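Long-range contact in RAP1B (Serratia marcescens, PDB 4AX2), which probably protects Serratia marcescens against a toxin delivered by its own type VI secretion system, as an immunity (self-resistance) protein: residues Met71-Ile82 against Leu120-Ala129. Numbering follows the deposited sequence.
With EDO (1,2-ethanediol), chain E.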
ATOM      1  N   MET A  71      -1.108  18.102  -1.183  1.00 24.09           N
ATOM      2  CA  MET A  71      -2.070  18.176  -2.281  1.00 23.57           C
ATOM      3  C   MET A  71      -3.193  19.164  -2.001  1.00 23.75           C
ATOM      4  O   MET A  71      -3.593  19.344  -0.851  1.00 22.72           O
ATOM      5  CB  MET A  71      -2.689  16.788  -2.511  1.00 22.56           C
ATOM      6  CG  MET A  71      -3.244  16.152  -1.243  1.00 22.30           C
ATOM      7  SD  MET A  71      -4.252  14.721  -1.688  1.00 21.72           S
ATOM      8  CE  MET A  71      -4.568  14.057  -0.041  1.00 20.83           C
ATOM      9  N   PRO A  72      -3.752  19.779  -3.064  1.00 23.63           N
ATOM     10  CA  PRO A  72      -4.883  20.692  -2.894  1.00 25.31           C
ATOM     11  C   PRO A  72      -6.198  19.897  -2.748  1.00 26.03           C
ATOM     12  O   PRO A  72      -7.056  19.900  -3.631  1.00 24.85           O
ATOM     13  CB  PRO A  72      -4.834  21.540  -4.164  1.00 25.12           C
ATOM     14  CG  PRO A  72      -4.294  20.621  -5.192  1.00 24.50           C
ATOM     15  CD  PRO A  72      -3.331  19.691  -4.468  1.00 23.57           C
ATOM     16  N   PHE A  73      -6.297  19.209  -1.616  1.00 27.19           N
ATOM     17  CA  PHE A  73      -7.341  18.233  -1.319  1.00 28.16           C
ATOM     18  C   PHE A  73      -8.601  18.946  -0.843  1.00 31.34           C
ATOM     19  O   PHE A  73      -8.531  19.964  -0.135  1.00 31.26           O
ATOM     20  CB  PHE A  73      -6.815  17.327  -0.203  1.00 27.14           C
ATOM     21  CG  PHE A  73      -7.719  16.193   0.169  1.00 26.73           C
ATOM     22  CD1 PHE A  73      -8.095  15.240  -0.769  1.00 26.55           C
ATOM     23  CD2 PHE A  73      -8.154  16.049   1.477  1.00 28.25           C
ATOM     24  CE1 PHE A  73      -8.891  14.167  -0.408  1.00 26.94           C
ATOM     25  CE2 PHE A  73      -8.973  14.988   1.846  1.00 28.83           C
ATOM     26  CZ  PHE A  73      -9.356  14.052   0.898  1.00 27.42           C
ATOM     27  N   ASP A  74      -9.759  18.401  -1.183  1.00 34.46           N
ATOM     28  CA  ASP A  74     -11.022  19.018  -0.761  1.00 39.54           C
ATOM     29  C   ASP A  74     -11.413  18.383   0.585  1.00 40.26           C
ATOM     30  O   ASP A  74     -12.062  17.344   0.634  1.00 39.32           O
ATOM     31  CB  ASP A  74     -12.059  18.842  -1.883  0.70 42.09           C
ATOM     32  CG  ASP A  74     -11.607  19.501  -3.225  0.70 45.07           C
ATOM     33  OD1 ASP A  74     -10.648  20.321  -3.225  0.70 45.71           O
ATOM     34  OD2 ASP A  74     -12.207  19.198  -4.284  0.70 48.95           O
ATOM     35  N   ILE A  75     -10.968  18.994   1.675  1.00 43.65           N
ATOM     36  CA  ILE A  75     -11.028  18.322   2.975  1.00 48.57           C
ATOM     37  C   ILE A  75     -12.471  18.212   3.484  1.00 50.77           C
ATOM     38  O   ILE A  75     -12.882  17.158   3.990  1.00 49.83           O
ATOM     39  CB  ILE A  75     -10.135  19.023   4.031  1.00 51.42           C
ATOM     40  CG1 ILE A  75      -9.973  18.145   5.280  1.00 52.93           C
ATOM     41  CG2 ILE A  75     -10.719  20.372   4.434  1.00 54.19           C
ATOM     42  CD1 ILE A  75      -9.598  16.710   4.994  1.00 51.89           C
ATOM     43  N   GLU A  76     -13.234  19.290   3.303  1.00 50.26           N
ATOM     44  CA  GLU A  76     -14.556  19.412   3.921  1.00 51.17           C
ATOM     45  C   GLU A  76     -15.488  18.312   3.420  1.00 48.34           C
ATOM     46  O   GLU A  76     -16.229  17.727   4.217  1.00 50.06           O
ATOM     47  CB  GLU A  76     -15.164  20.794   3.641  0.60 54.43           C
ATOM     48  CG  GLU A  76     -16.431  21.107   4.435  0.60 57.10           C
ATOM     49  CD  GLU A  76     -17.692  20.505   3.830  0.60 58.17           C
ATOM     50  OE1 GLU A  76     -17.999  20.805   2.656  0.60 59.73           O
ATOM     51  OE2 GLU A  76     -18.381  19.736   4.537  0.60 59.52           O
ATOM     52  N   SER A  77     -15.446  18.029   2.117  1.00 43.92           N
ATOM     53  CA  SER A  77     -16.219  16.922   1.543  1.00 42.20           C
ATOM     54  C   SER A  77     -15.399  15.633   1.422  1.00 38.33           C
ATOM     55  O   SER A  77     -15.951  14.541   1.554  1.00 35.54           O
ATOM     56  CB  SER A  77     -16.775  17.297   0.161  1.00 43.98           C
ATOM     57  OG  SER A  77     -15.908  16.867  -0.886  1.00 45.58           O
ATOM     58  N   GLY A  78     -14.095  15.766   1.168  1.00 34.77           N
ATOM     59  CA  GLY A  78     -13.244  14.619   0.818  1.00 33.13           C
ATOM     60  C   GLY A  78     -13.043  13.610   1.928  1.00 32.24           C
ATOM     61  O   GLY A  78     -12.963  12.403   1.668  1.00 29.40           O
ATOM     62  N   ASP A  79     -12.986  14.100   3.172  1.00 31.93           N
ATOM     63  CA  ASP A  79     -12.792  13.231   4.324  1.00 31.83           C
ATOM     64  C   ASP A  79     -13.825  12.115   4.328  1.00 28.85           C
ATOM     65  O   ASP A  79     -13.465  10.947   4.293  1.00 27.04           O
ATOM     66  CB  ASP A  79     -12.918  14.024   5.627  1.00 34.25           C
ATOM     67  CG  ASP A  79     -12.940  13.125   6.861  1.00 35.92           C
ATOM     68  OD1 ASP A  79     -12.354  12.014   6.805  1.00 35.32           O
ATOM     69  OD2 ASP A  79     -13.540  13.542   7.877  1.00 36.30           O
ATOM     70  N   GLU A  80     -15.104  12.481   4.382  1.00 28.45           N
ATOM     71  CA  GLU A  80     -16.158  11.471   4.468  1.00 28.34           C
ATOM     72  C   GLU A  80     -16.348  10.718   3.164  1.00 27.46           C
ATOM     73  O   GLU A  80     -16.710   9.559   3.196  1.00 28.20           O
ATOM     74  CB  GLU A  80     -17.477  12.046   4.980  1.00 29.30           C
ATOM     75  CG  GLU A  80     -17.380  12.646   6.368  1.00 29.96           C
ATOM     76  CD  GLU A  80     -16.853  11.693   7.441  1.00 30.34           C
ATOM     77  OE1 GLU A  80     -16.871  10.458   7.240  1.00 28.90           O
ATOM     78  OE2 GLU A  80     -16.433  12.205   8.518  1.00 30.94           O
ATOM     79  N   LYS A  81     -16.106  11.352   2.024  1.00 26.97           N
ATOM     80  CA  LYS A  81     -16.201  10.631   0.756  0.70 27.16           C
ATOM     81  C   LYS A  81     -15.172   9.486   0.729  1.00 24.95           C
ATOM     82  O   LYS A  81     -15.525   8.342   0.416  1.00 23.16           O
ATOM     83  CB  LYS A  81     -16.043  11.575  -0.442  0.70 28.72           C
ATOM     84  CG  LYS A  81     -17.310  12.365  -0.753  0.70 31.37           C
ATOM     85  CD  LYS A  81     -17.257  13.073  -2.101  0.70 32.64           C
ATOM     86  CE  LYS A  81     -18.599  13.691  -2.489  0.70 34.97           C
ATOM     87  NZ  LYS A  81     -19.590  12.690  -3.003  0.70 37.10           N
ATOM     88  N   ILE A  82     -13.921   9.786   1.086  1.00 23.40           N
ATOM     89  CA  ILE A  82     -12.876   8.744   1.225  1.00 22.54           C
ATOM     90  C   ILE A  82     -13.255   7.698   2.267  1.00 22.22           C
ATOM     91  O   ILE A  82     -13.110   6.515   2.048  1.00 20.98           O
ATOM     92  CB  ILE A  82     -11.513   9.366   1.592  1.00 22.19           C
ATOM     93  CG1 ILE A  82     -10.922  10.094   0.381  1.00 22.77           C
ATOM     94  CG2 ILE A  82     -10.517   8.308   2.095  1.00 22.60           C
ATOM     95  CD1 ILE A  82     -10.540   9.153  -0.764  1.00 24.11           C
ATOM     96  N   LEU A 120     -11.876   4.081  -6.299  1.00 21.97           N
ATOM     97  CA  LEU A 120     -10.934   5.001  -5.676  1.00 20.77           C
ATOM     98  C   LEU A 120     -10.216   5.808  -6.760  1.00 21.21           C
ATOM     99  O   LEU A 120      -9.980   7.001  -6.577  1.00 20.58           O
ATOM    100  CB  LEU A 120      -9.930   4.275  -4.766  1.00 19.83           C
ATOM    101  CG  LEU A 120      -8.872   5.187  -4.117  1.00 19.61           C
ATOM    102  CD1 LEU A 120      -9.516   6.275  -3.234  1.00 18.95           C
ATOM    103  CD2 LEU A 120      -7.877   4.338  -3.326  1.00 18.42           C
ATOM    104  N   ASP A 121      -9.867   5.177  -7.884  1.00 22.34           N
ATOM    105  CA  ASP A 121      -9.184   5.923  -8.940  1.00 24.15           C
ATOM    106  C   ASP A 121     -10.054   7.107  -9.422  1.00 24.84           C
ATOM    107  O   ASP A 121      -9.568   8.233  -9.566  1.00 25.56           O
ATOM    108  CB  ASP A 121      -8.780   5.042 -10.112  0.50 25.76           C
ATOM    109  CG  ASP A 121      -7.991   5.808 -11.158  0.50 27.35           C
ATOM    110  OD1 ASP A 121      -6.890   6.318 -10.855  0.50 27.22           O
ATOM    111  OD2 ASP A 121      -8.483   5.903 -12.284  0.50 30.15           O
ATOM    112  N   LYS A 122     -11.341   6.854  -9.635  1.00 26.31           N
ATOM    113  CA  LYS A 122     -12.290   7.903 -10.039  1.00 27.50           C
ATOM    114  C   LYS A 122     -12.401   8.986  -8.953  1.00 25.78           C
ATOM    115  O   LYS A 122     -12.275  10.179  -9.236  1.00 25.82           O
ATOM    116  CB  LYS A 122     -13.664   7.268 -10.318  1.00 30.06           C
ATOM    117  CG  LYS A 122     -14.756   8.245 -10.749  1.00 33.41           C
ATOM    118  CD  LYS A 122     -15.965   7.512 -11.320  1.00 36.01           C
ATOM    119  CE  LYS A 122     -17.061   8.482 -11.762  1.00 39.79           C
ATOM    120  NZ  LYS A 122     -18.236   7.798 -12.388  1.00 42.59           N
ATOM    121  N   LEU A 123     -12.615   8.566  -7.712  1.00 24.07           N
ATOM    122  CA  LEU A 123     -12.767   9.524  -6.593  1.00 23.95           C
ATOM    123  C   LEU A 123     -11.514  10.358  -6.369  1.00 23.55           C
ATOM    124  O   LEU A 123     -11.617  11.547  -6.084  1.00 24.08           O
ATOM    125  CB  LEU A 123     -13.183   8.822  -5.303  1.00 23.43           C
ATOM    126  CG  LEU A 123     -13.423   9.665  -4.038  1.00 23.08           C
ATOM    127  CD1 LEU A 123     -14.600  10.630  -4.233  1.00 24.59           C
ATOM    128  CD2 LEU A 123     -13.680   8.739  -2.863  1.00 23.02           C
ATOM    129  N   SER A 124     -10.340   9.742  -6.526  1.00 23.68           N
ATOM    130  CA  SER A 124      -9.048  10.396  -6.308  1.00 23.26           C
ATOM    131  C   SER A 124      -8.820  11.622  -7.212  1.00 25.47           C
ATOM    132  O   SER A 124      -8.090  12.558  -6.850  1.00 25.82           O
ATOM    133  CB  SER A 124      -7.893   9.393  -6.492  1.00 23.04           C
ATOM    134  OG  SER A 124      -7.647   9.059  -7.848  1.00 23.67           O
ATOM    135  N   ARG A 125      -9.443  11.600  -8.384  1.00 25.98           N
ATOM    136  CA  ARG A 125      -9.364  12.701  -9.326  1.00 27.68           C
ATOM    137  C   ARG A 125     -10.376  13.784  -8.977  1.00 28.55           C
ATOM    138  O   ARG A 125     -10.077  14.969  -9.104  1.00 29.06           O
ATOM    139  CB  ARG A 125      -9.587  12.187 -10.744  1.00 29.87           C
ATOM    140  CG  ARG A 125      -8.434  11.311 -11.202  1.00 31.43           C
ATOM    141  CD  ARG A 125      -8.795  10.446 -12.396  1.00 34.99           C
ATOM    142  NE  ARG A 125      -7.772   9.422 -12.574  1.00 37.83           N
ATOM    143  CZ  ARG A 125      -6.601   9.595 -13.183  1.00 39.30           C
ATOM    144  NH1 ARG A 125      -6.273  10.771 -13.722  1.00 43.37           N
ATOM    145  NH2 ARG A 125      -5.749   8.570 -13.259  1.00 40.02           N
ATOM    146  N   GLN A 126     -11.543  13.374  -8.483  1.00 28.14           N
ATOM    147  CA  GLN A 126     -12.621  14.310  -8.133  1.00 29.13           C
ATOM    148  C   GLN A 126     -12.300  15.205  -6.935  1.00 28.24           C
ATOM    149  O   GLN A 126     -12.781  16.339  -6.868  1.00 28.67           O
ATOM    150  CB  GLN A 126     -13.911  13.535  -7.842  1.00 31.45           C
ATOM    151  CG  GLN A 126     -14.416  12.738  -9.032  1.00 33.47           C
ATOM    152  CD  GLN A 126     -15.652  11.926  -8.715  1.00 35.98           C
ATOM    153  OE1 GLN A 126     -15.789  11.395  -7.612  1.00 37.77           O
ATOM    154  NE2 GLN A 126     -16.555  11.810  -9.692  1.00 39.33           N
ATOM    155  N   LEU A 127     -11.467  14.723  -6.015  1.00 25.20           N
ATOM    156  CA  LEU A 127     -11.214  15.420  -4.749  1.00 25.73           C
ATOM    157  C   LEU A 127     -10.028  16.394  -4.774  1.00 26.13           C
ATOM    158  O   LEU A 127      -9.612  16.898  -3.709  1.00 27.88           O
ATOM    159  CB  LEU A 127     -11.011  14.386  -3.627  1.00 23.90           C
ATOM    160  CG  LEU A 127     -12.232  13.491  -3.352  1.00 23.75           C
ATOM    161  CD1 LEU A 127     -11.945  12.522  -2.223  1.00 22.49           C
ATOM    162  CD2 LEU A 127     -13.491  14.320  -3.067  1.00 26.11           C
ATOM    163  N   ILE A 128      -9.464  16.609  -5.963  1.00 26.59           N
ATOM    164  CA  ILE A 128      -8.307  17.493  -6.149  1.00 26.73           C
ATOM    165  C   ILE A 128      -8.745  18.769  -6.862  1.00 27.45           C
ATOM    166  O   ILE A 128      -9.372  18.709  -7.928  1.00 27.95           O
ATOM    167  CB  ILE A 128      -7.168  16.798  -6.932  1.00 26.43           C
ATOM    168  CG1 ILE A 128      -6.579  15.647  -6.096  1.00 25.86           C
ATOM    169  CG2 ILE A 128      -6.064  17.788  -7.311  1.00 27.36           C
ATOM    170  CD1 ILE A 128      -6.057  16.053  -4.722  1.00 24.95           C
ATOM    171  N   ALA A 129      -8.455  19.911  -6.242  1.00 27.52           N
ATOM    172  CA  ALA A 129      -8.659  21.213  -6.894  1.00 29.34           C
ATOM    173  C   ALA A 129      -7.690  21.340  -8.060  1.00 29.91           C
ATOM    174  O   ALA A 129      -6.537  20.907  -7.973  1.00 29.86           O
ATOM    175  CB  ALA A 129      -8.464  22.362  -5.906  1.00 29.54           C
TER
HETATM  176  C1  EDO E1154      -4.483  10.011 -16.894  1.00 58.70           C
HETATM  177  O1  EDO E1154      -4.995  11.281 -16.491  1.00 59.15           O
HETATM  178  C2  EDO E1154      -2.998   9.961 -16.549  1.00 58.87           C
HETATM  179  O2  EDO E1154      -2.843   9.218 -15.344  1.00 61.22           O
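L127, just past helix 118-126, packs against F73, just before helix 75-89, where two antiparallel helices of this all-helical immunity-protein fold lie side by side, their axes 170° apart. L127 fills the tight part. Its CG stands anti to the carbonyl carbon (chi1 -62°), which brings the two methyls across to helix 75-82: CD1 rests 3.7 Å from I82 CG1 and also touches F73 CE1, while CD2 lies 3.9 Å from G78 CA, where no side chain intervenes. F73 runs alongside L127, its CE1 3.9 Å from L127 CB. Further along, I82 CD1 reaches between L120 and L123, 3.8 Å from L123 CD2; both leucines also touch L85 further along helix 75-89. Beyond the helix ends, I128 CD1 meets M71 SD at 3.8 Å, with M71 leaning on V37 of helix 33-49.

The solvent side is looser: K81 CD lies 4.1 Å from L127 CD2, and the chain then bends at chi4 and carries NZ off from the second helix. At the opposite end of the contact, P72 CB and A129 CB meet on the outer side.

At this loop end a single bridge between F73 and I128 clamps the backbones: D74 N donates to L127 O at 2.9 Å, and A129 N to P72 O at 3.0 Å, nearly straight at 170°.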